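B-type Cna protein (Enterococcus faecium, PDB 6FWY) is an LPXTG-anchored surface protein of unknown function whose thioester domain probably helps the bacterium attach covalently to host surfaces. Local coordinates at residues V6-A12 with T243-F249; V119-W124 with K138-E142; K171-Y177 with F220-V226. One frame throughout, in Å; residues are numbered along the deposited sequence.

The three contacts are spread along an elongated chain and illustrate how different kinds of packing build one molecule. Contact 1 (6-12 with 243-249) comes first and last in sequence, joining a segment near the N-terminus to the long strand 231-250, and the segments of the other two lie between its halves. Contact 2 sets strand 122-123, which belongs with strand 231-250 to one large antiparallel sheet, against helix 131-150; its centre is 29 Å from that of contact 1. Contact 3 pairs two strands of a separate five-stranded sheet, its centre 61 Å from that of contact 2. Contact 1 thus brings distant parts of the sequence together near the middle of the molecule, with the helix packing of the thioester domain and the five-stranded sheet on opposite sides.

Contact 1 of 3, residues V6-A12 with T243-F249; sequences VTKPTSA and TTNPFTF
In the large antiparallel sheet of this thioester-domain protein, the end of strand 5-6, the link after it and the start of strand 11-21 pass along strand 231-250, and the two meet mainly through side chains. Two phenylalanines of the strand, Phe247 and Phe249, supply the flat surfaces. Pro9 lies on the first: its CD sits 3.7 Å from the centroid of the Phe247 ring and only 2° off the ring normal, a nearly ideal CH-pi contact, while the neighbouring CG also touches the ring at Phe247 CD2. Val6 reaches the same ring differently. With CG1 anti to the backbone N (chi1 177°), that methyl arrives in the ring plane at the edge, 3.8 Å from Phe247 CZ. The Lys8 chain passes roughly at right angles to Phe247, bringing CD 3.8 Å from CE1, then bends so that NZ returns to donate a 2.9 Å hydrogen bond to Val6 O.

The two segments are not paired strands here, for they belong to different parts of the sheet: strand 67-73 stands between strands 11-21 and 231-250, bonding to both, and Thr10 and Ala12 make backbone hydrogen bonds to Tyr70 and Leu68 of it. Where strand 11-21 begins, Ala12 CB sits over the centre of the Phe249 ring, a CH-pi contact 3.6 Å from its centroid. Pro9 CG reaches Phe249 CZ at 4.0 Å, which makes the proline a bridge between both aromatic rings. Phe249 also packs on Val260 and Ile262 of strand 258-277, while Thr7 is tied through its hydroxyl to Ser265 of that strand.

Contact 2 of 3, residues V119-W124 with K138-E142; sequences VSQIVW and KKAFE
Trp124 turns one face of its indole to the extended side chain of Lys138, whose methylenes run across it. This is strand-to-helix packing within the thioester domain, where the short strand 122-123 and the residue after it meet helix 131-150. The lysine CG stands over the six-membered ring, 3.6 Å from its centroid and 13° off the normal, a CH-pi contact. Since CG is anti to the backbone N (chi1 -172°) and the chain stays straight beyond it, the ammonium is carried across to the five-membered ring, and NZ ends 4.3 Å from that centroid in a cation-pi interaction. The opposite face of the indole rests on Ile122 CG2.

One helical turn further on, Phe141 meets the indole at its rim rather than its face: Phe141 CD2 lies 3.8 Å from Trp124 CH2, with the planes of the six-membered rings inclined at 58°. Leu108 of helix 99-113 touches both aromatic residues, so a second helix joins this apolar cluster. At the far end of the phenyl ring, the methyl CG2 of Val119 approaches near the ring plane, 3.9 Å from Phe141 CZ.

Contact 3 of 3, residues K171-Y177 with F220-V226; sequences KYHTFTY and FTIKVPV
His173 with Val224, Phe175 with Ile222 and Tyr177 with Phe220 are the hydrogen-bonded pairs joining antiparallel strands 172-181 and 218-225, each with two backbone N-H to O bonds; in the middle pair Phe175 N reaches Ile222 O at 2.8 Å and the return bond has the same length. Beyond Pro225, Val226 N bonds to Lys171 O at 2.9 Å.

Side-chain polar contact is concentrated at Thr176 and Thr221, a non-hydrogen-bonded pair whose hydroxyls share a hydrogen bond of 2.7 Å between OG1 and OG1. Both OG1 atoms lie anti to their own carbonyl carbons (chi1 -56° and -65°), which turns them to each other across the strands.

Aromatic and apolar contacts fill out the faces. Beside His173, Val226 CG1 sits over the imidazole, 4.0 Å from its centroid, while ND1 of that ring is hydrogen-bonded to Asp168 OD1. Tyr177 and Phe220 have near-parallel rings that slide apart and barely overlap; Tyr177 CB lies over one face of the Phe220 ring, toward its rim, as a CH-pi contact, and Tyr177 CD1 comes within 3.6 Å of Phe220 CE1. On the face carrying Thr174, Thr176, Thr221 and Lys223, Lys223 CB also meets Tyr172 CD1 at 3.5 Å, and the lysine makes a cation-pi interaction with Tyr202.

Both strands are interior to the five-stranded sheet, with strand 159-169 beside 172-181 and strand 200-203 beside 218-225; the face bearing His173, Phe175 and Tyr177 packs on Trp277, Ala275 and Leu273 of strand 258-277 and on Phe235 of strand 231-250.

Contact 1 of 3, residues V6-A12 with T243-F249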
# COMPACT_ATOMS: atom_id res chain seq x y z
N VAL A 6 1.34 -3.87 9.60
CA VAL A 6 0.78 -4.42 8.38
C VAL A 6 0.87 -5.95 8.46
O VAL A 6 1.94 -6.49 8.74
CB VAL A 6 1.53 -3.90 7.14
CG1 VAL A 6 1.01 -4.52 5.83
CG2 VAL A 6 1.44 -2.37 7.08
N THR A 7 -0.25 -6.63 8.21
CA THR A 7 -0.26 -8.09 8.16
C THR A 7 0.41 -8.52 6.87
O THR A 7 0.07 -8.03 5.79
CB THR A 7 -1.70 -8.64 8.26
OG1 THR A 7 -2.29 -8.23 9.50
CG2 THR A 7 -1.73 -10.17 8.19
N LYS A 8 1.37 -9.43 6.98
CA LYS A 8 2.15 -9.84 5.81
C LYS A 8 1.47 -11.00 5.10
O LYS A 8 0.93 -11.89 5.77
CB LYS A 8 3.58 -10.20 6.22
CG LYS A 8 4.34 -9.09 6.94
CD LYS A 8 4.36 -7.78 6.15
CE LYS A 8 5.25 -6.71 6.77
NZ LYS A 8 4.77 -6.30 8.11
N PRO A 9 1.46 -11.00 3.76
CA PRO A 9 1.09 -12.22 3.06
C PRO A 9 2.13 -13.30 3.29
O PRO A 9 3.25 -12.98 3.68
CB PRO A 9 1.02 -11.81 1.59
CG PRO A 9 1.73 -10.53 1.49
CD PRO A 9 1.90 -9.95 2.85
N THR A 10 1.76 -14.55 3.11
CA THR A 10 2.67 -15.68 3.27
C THR A 10 3.17 -16.29 1.96
O THR A 10 4.24 -16.93 1.97
CB THR A 10 2.03 -16.80 4.11
OG1 THR A 10 0.80 -17.20 3.48
CG2 THR A 10 1.78 -16.33 5.55
N SER A 11 2.41 -16.16 0.87
CA SER A 11 2.82 -16.65 -0.45
C SER A 11 1.98 -16.06 -1.57
O SER A 11 0.95 -15.43 -1.32
CB SER A 11 2.76 -18.17 -0.54
OG SER A 11 1.40 -18.60 -0.57
N ALA A 12 2.43 -16.28 -2.79
CA ALA A 12 1.78 -15.76 -4.00
C ALA A 12 2.04 -16.73 -5.15
O ALA A 12 3.06 -17.40 -5.21
CB ALA A 12 2.28 -14.36 -4.36
N THR A 243 -5.54 -2.32 3.38
CA THR A 243 -4.48 -1.57 2.73
C THR A 243 -3.86 -2.41 1.61
O THR A 243 -3.72 -3.62 1.75
CB THR A 243 -3.41 -1.10 3.77
OG1 THR A 243 -2.55 -0.10 3.19
CG2 THR A 243 -2.54 -2.29 4.33
N THR A 244 -3.55 -1.76 0.49
CA THR A 244 -2.91 -2.42 -0.66
C THR A 244 -1.47 -1.90 -0.80
O THR A 244 -1.25 -0.75 -1.20
CB THR A 244 -3.77 -2.24 -1.94
OG1 THR A 244 -5.08 -2.82 -1.70
CG2 THR A 244 -3.19 -2.95 -3.14
N ASN A 245 -0.51 -2.76 -0.43
CA ASN A 245 0.94 -2.42 -0.37
C ASN A 245 1.76 -3.39 -1.24
O ASN A 245 1.31 -4.50 -1.52
CB ASN A 245 1.45 -2.53 1.08
CG ASN A 245 0.68 -1.65 2.07
OD1 ASN A 245 -0.28 -0.97 1.71
ND2 ASN A 245 1.11 -1.66 3.30
N PRO A 246 2.97 -2.98 -1.66
CA PRO A 246 3.80 -3.88 -2.46
C PRO A 246 4.57 -4.85 -1.61
O PRO A 246 5.15 -4.45 -0.61
CB PRO A 246 4.76 -2.92 -3.19
CG PRO A 246 4.92 -1.80 -2.23
CD PRO A 246 3.57 -1.64 -1.57
N PHE A 247 4.60 -6.11 -2.02
CA PHE A 247 5.36 -7.16 -1.33
C PHE A 247 6.20 -7.97 -2.31
O PHE A 247 5.83 -8.13 -3.47
CB PHE A 247 4.42 -8.08 -0.54
CG PHE A 247 3.65 -7.36 0.53
CD1 PHE A 247 4.24 -7.04 1.75
CD2 PHE A 247 2.34 -6.99 0.31
CE1 PHE A 247 3.53 -6.36 2.72
CE2 PHE A 247 1.59 -6.33 1.30
CZ PHE A 247 2.19 -6.02 2.51
N THR A 248 7.34 -8.45 -1.83
CA THR A 248 8.26 -9.24 -2.64
C THR A 248 8.17 -10.69 -2.24
O THR A 248 7.96 -11.02 -1.06
CB THR A 248 9.71 -8.79 -2.45
OG1 THR A 248 10.08 -8.98 -1.08
CG2 THR A 248 9.87 -7.32 -2.84
N PHE A 249 8.37 -11.56 -3.23
CA PHE A 249 8.30 -12.99 -3.07
C PHE A 249 9.54 -13.72 -3.60
O PHE A 249 10.16 -13.30 -4.57
CB PHE A 249 7.03 -13.52 -3.72
CG PHE A 249 5.79 -13.03 -3.03
CD1 PHE A 249 5.31 -13.62 -1.87
CD2 PHE A 249 5.16 -11.89 -3.51
CE1 PHE A 249 4.20 -13.14 -1.23
CE2 PHE A 249 4.04 -11.38 -2.85
CZ PHE A 249 3.56 -12.02 -1.71

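Contact 2 of 3, residues V119-W124 with K138-E142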
# COMPACT_ATOMS: atom_id res chain seq x y z
N VAL A 119 21.12 3.12 -14.54
CA VAL A 119 20.57 3.81 -15.71
C VAL A 119 21.66 4.06 -16.77
O VAL A 119 21.39 3.96 -17.97
CB VAL A 119 19.85 5.13 -15.30
CG1 VAL A 119 19.51 6.01 -16.50
CG2 VAL A 119 18.57 4.83 -14.50
N SER A 120 22.89 4.35 -16.34
CA SER A 120 23.99 4.56 -17.27
C SER A 120 24.38 3.31 -18.08
O SER A 120 25.05 3.42 -19.11
CB SER A 120 25.24 5.09 -16.53
OG SER A 120 25.63 4.19 -15.51
N GLN A 121 23.99 2.12 -17.61
CA GLN A 121 24.18 0.88 -18.38
C GLN A 121 23.11 0.65 -19.48
O GLN A 121 23.32 -0.17 -20.36
CB GLN A 121 24.23 -0.33 -17.46
CG GLN A 121 25.38 -0.35 -16.47
CD GLN A 121 25.17 -1.43 -15.40
OE1 GLN A 121 24.88 -1.11 -14.25
NE2 GLN A 121 25.27 -2.71 -15.80
N ILE A 122 21.99 1.36 -19.44
CA ILE A 122 20.93 1.13 -20.42
C ILE A 122 21.34 1.63 -21.80
O ILE A 122 21.70 2.77 -21.94
CB ILE A 122 19.59 1.77 -19.98
CG1 ILE A 122 19.11 1.14 -18.66
CG2 ILE A 122 18.52 1.53 -21.05
CD1 ILE A 122 17.94 1.85 -18.00
N VAL A 123 21.26 0.75 -22.80
CA VAL A 123 21.43 1.09 -24.22
C VAL A 123 20.04 1.32 -24.85
O VAL A 123 19.23 0.39 -24.94
CB VAL A 123 22.22 -0.02 -24.99
CG1 VAL A 123 22.37 0.31 -26.46
CG2 VAL A 123 23.59 -0.20 -24.37
N TRP A 124 19.79 2.55 -25.29
CA TRP A 124 18.45 2.97 -25.72
C TRP A 124 18.21 2.66 -27.18
O TRP A 124 17.95 3.55 -27.99
CB TRP A 124 18.22 4.45 -25.41
CG TRP A 124 18.24 4.70 -23.95
CD1 TRP A 124 19.28 5.20 -23.21
CD2 TRP A 124 17.18 4.41 -23.01
NE1 TRP A 124 18.92 5.26 -21.88
CE2 TRP A 124 17.65 4.77 -21.73
CE3 TRP A 124 15.89 3.88 -23.15
CZ2 TRP A 124 16.87 4.64 -20.59
CZ3 TRP A 124 15.11 3.73 -22.01
CH2 TRP A 124 15.60 4.11 -20.74
N LYS A 138 11.49 5.01 -23.43
CA LYS A 138 12.39 5.87 -22.65
C LYS A 138 11.64 7.01 -21.91
O LYS A 138 11.90 7.27 -20.74
CB LYS A 138 13.45 6.47 -23.57
CG LYS A 138 14.54 7.22 -22.85
CD LYS A 138 15.67 7.65 -23.78
CE LYS A 138 16.77 8.24 -22.93
NZ LYS A 138 17.70 9.07 -23.75
N LYS A 139 10.75 7.68 -22.63
CA LYS A 139 9.92 8.74 -22.07
C LYS A 139 9.05 8.21 -20.91
O LYS A 139 9.03 8.80 -19.83
CB LYS A 139 9.05 9.34 -23.19
CG LYS A 139 8.35 10.64 -22.82
CD LYS A 139 7.27 11.01 -23.83
CE LYS A 139 6.42 12.17 -23.35
NZ LYS A 139 6.59 13.37 -24.21
N ALA A 140 8.37 7.09 -21.14
CA ALA A 140 7.58 6.42 -20.08
C ALA A 140 8.42 6.01 -18.87
O ALA A 140 8.04 6.29 -17.73
CB ALA A 140 6.84 5.21 -20.63
N PHE A 141 9.57 5.37 -19.13
CA PHE A 141 10.55 5.00 -18.09
C PHE A 141 10.93 6.20 -17.21
O PHE A 141 10.84 6.12 -15.98
CB PHE A 141 11.84 4.41 -18.70
CG PHE A 141 12.96 4.26 -17.71
CD1 PHE A 141 13.03 3.14 -16.90
CD2 PHE A 141 13.91 5.25 -17.55
CE1 PHE A 141 14.03 3.01 -15.95
CE2 PHE A 141 14.90 5.14 -16.58
CZ PHE A 141 14.98 4.01 -15.79
N GLU A 142 11.36 7.28 -17.84
CA GLU A 142 11.80 8.48 -17.12
C GLU A 142 10.71 9.11 -16.26
O GLU A 142 10.98 9.59 -15.16
CB GLU A 142 12.38 9.51 -18.09
CG GLU A 142 13.69 9.05 -18.67
CD GLU A 142 14.20 9.91 -19.82
OE1 GLU A 142 13.56 10.93 -20.20
OE2 GLU A 142 15.28 9.58 -20.35

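Contact 3 of 3, residues K171-Y177 with F220-V226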
# COMPACT_ATOMS: atom_id res chain seq x y z
N LYS A 171 -29.15 13.13 31.66
CA LYS A 171 -28.45 12.65 32.86
C LYS A 171 -26.95 12.35 32.61
O LYS A 171 -26.31 11.62 33.37
CB LYS A 171 -29.18 11.41 33.38
CG LYS A 171 -30.53 11.75 33.94
CD LYS A 171 -31.27 10.51 34.39
CE LYS A 171 -32.39 10.86 35.36
NZ LYS A 171 -33.06 9.64 35.88
N TYR A 172 -26.38 12.91 31.53
CA TYR A 172 -25.02 12.56 31.12
C TYR A 172 -24.16 13.78 30.83
O TYR A 172 -24.65 14.78 30.27
CB TYR A 172 -25.06 11.69 29.86
CG TYR A 172 -25.59 10.31 30.12
CD1 TYR A 172 -24.76 9.33 30.63
CD2 TYR A 172 -26.92 9.99 29.84
CE1 TYR A 172 -25.22 8.05 30.87
CE2 TYR A 172 -27.41 8.70 30.10
CZ TYR A 172 -26.55 7.74 30.61
OH TYR A 172 -26.99 6.47 30.89
N HIS A 173 -22.88 13.69 31.21
CA HIS A 173 -21.82 14.47 30.58
C HIS A 173 -21.52 13.76 29.27
O HIS A 173 -21.30 12.55 29.28
CB HIS A 173 -20.53 14.49 31.42
CG HIS A 173 -20.68 15.04 32.80
ND1 HIS A 173 -20.98 16.36 33.05
CD2 HIS A 173 -20.53 14.45 34.01
CE1 HIS A 173 -21.02 16.56 34.35
NE2 HIS A 173 -20.74 15.42 34.96
N THR A 174 -21.52 14.49 28.15
CA THR A 174 -21.29 13.90 26.81
C THR A 174 -19.98 14.43 26.18
O THR A 174 -19.63 15.60 26.34
CB THR A 174 -22.47 14.12 25.83
OG1 THR A 174 -22.46 15.45 25.32
CG2 THR A 174 -23.81 13.85 26.51
N PHE A 175 -19.27 13.56 25.48
CA PHE A 175 -18.02 13.90 24.80
C PHE A 175 -18.07 13.31 23.39
O PHE A 175 -18.09 12.09 23.22
CB PHE A 175 -16.82 13.33 25.57
CG PHE A 175 -16.75 13.78 27.00
CD1 PHE A 175 -16.11 14.97 27.34
CD2 PHE A 175 -17.37 13.03 28.00
CE1 PHE A 175 -16.06 15.39 28.66
CE2 PHE A 175 -17.33 13.44 29.32
CZ PHE A 175 -16.68 14.62 29.66
N THR A 176 -18.12 14.17 22.39
CA THR A 176 -18.17 13.74 20.99
C THR A 176 -16.78 13.82 20.37
O THR A 176 -16.03 14.74 20.63
CB THR A 176 -19.21 14.56 20.20
OG1 THR A 176 -20.47 14.43 20.85
CG2 THR A 176 -19.33 14.06 18.75
N TYR A 177 -16.45 12.82 19.55
CA TYR A 177 -15.15 12.70 18.86
C TYR A 177 -15.37 12.41 17.38
O TYR A 177 -16.32 11.73 17.02
CB TYR A 177 -14.33 11.57 19.48
CG TYR A 177 -14.01 11.77 20.94
CD1 TYR A 177 -14.93 11.38 21.92
CD2 TYR A 177 -12.81 12.35 21.35
CE1 TYR A 177 -14.66 11.55 23.26
CE2 TYR A 177 -12.53 12.54 22.70
CZ TYR A 177 -13.46 12.14 23.65
OH TYR A 177 -13.21 12.31 25.00
N PHE A 220 -18.48 9.60 17.14
CA PHE A 220 -19.14 8.90 18.23
C PHE A 220 -19.15 9.78 19.46
O PHE A 220 -18.45 10.77 19.52
CB PHE A 220 -18.47 7.54 18.53
CG PHE A 220 -17.07 7.65 18.99
CD1 PHE A 220 -16.78 7.82 20.34
CD2 PHE A 220 -16.02 7.58 18.10
CE1 PHE A 220 -15.47 7.97 20.78
CE2 PHE A 220 -14.71 7.67 18.51
CZ PHE A 220 -14.43 7.88 19.86
N THR A 221 -19.96 9.39 20.43
CA THR A 221 -20.14 10.14 21.67
C THR A 221 -19.99 9.19 22.86
O THR A 221 -20.58 8.12 22.87
CB THR A 221 -21.47 10.89 21.66
OG1 THR A 221 -21.44 11.87 20.63
CG2 THR A 221 -21.73 11.60 22.98
N ILE A 222 -19.18 9.58 23.83
CA ILE A 222 -19.06 8.91 25.12
C ILE A 222 -19.93 9.68 26.11
O ILE A 222 -19.91 10.91 26.13
CB ILE A 222 -17.59 8.86 25.61
CG1 ILE A 222 -16.77 8.00 24.66
CG2 ILE A 222 -17.50 8.28 27.03
CD1 ILE A 222 -15.29 7.97 24.94
N LYS A 223 -20.69 8.94 26.92
CA LYS A 223 -21.60 9.53 27.90
C LYS A 223 -21.29 9.02 29.30
O LYS A 223 -21.23 7.82 29.52
CB LYS A 223 -23.04 9.22 27.53
CG LYS A 223 -23.41 9.73 26.15
CD LYS A 223 -24.89 9.96 26.00
CE LYS A 223 -25.20 10.48 24.61
NZ LYS A 223 -26.60 10.90 24.42
N VAL A 224 -21.09 9.94 30.23
CA VAL A 224 -20.69 9.65 31.60
C VAL A 224 -21.80 10.19 32.49
O VAL A 224 -22.11 11.37 32.40
CB VAL A 224 -19.33 10.32 31.95
CG1 VAL A 224 -18.94 10.07 33.40
CG2 VAL A 224 -18.23 9.83 31.01
N PRO A 225 -22.41 9.33 33.33
CA PRO A 225 -23.52 9.83 34.17
C PRO A 225 -23.12 11.03 35.04
O PRO A 225 -22.03 11.04 35.61
CB PRO A 225 -23.87 8.62 35.04
CG PRO A 225 -23.42 7.44 34.28
CD PRO A 225 -22.19 7.88 33.53
N VAL A 226 -24.00 12.03 35.12
CA VAL A 226 -23.71 13.23 35.94
C VAL A 226 -23.59 12.92 37.44
O VAL A 226 -23.12 13.74 38.21
CB VAL A 226 -24.72 14.40 35.71
CG1 VAL A 226 -24.68 14.87 34.25
CG2 VAL A 226 -26.14 14.03 36.13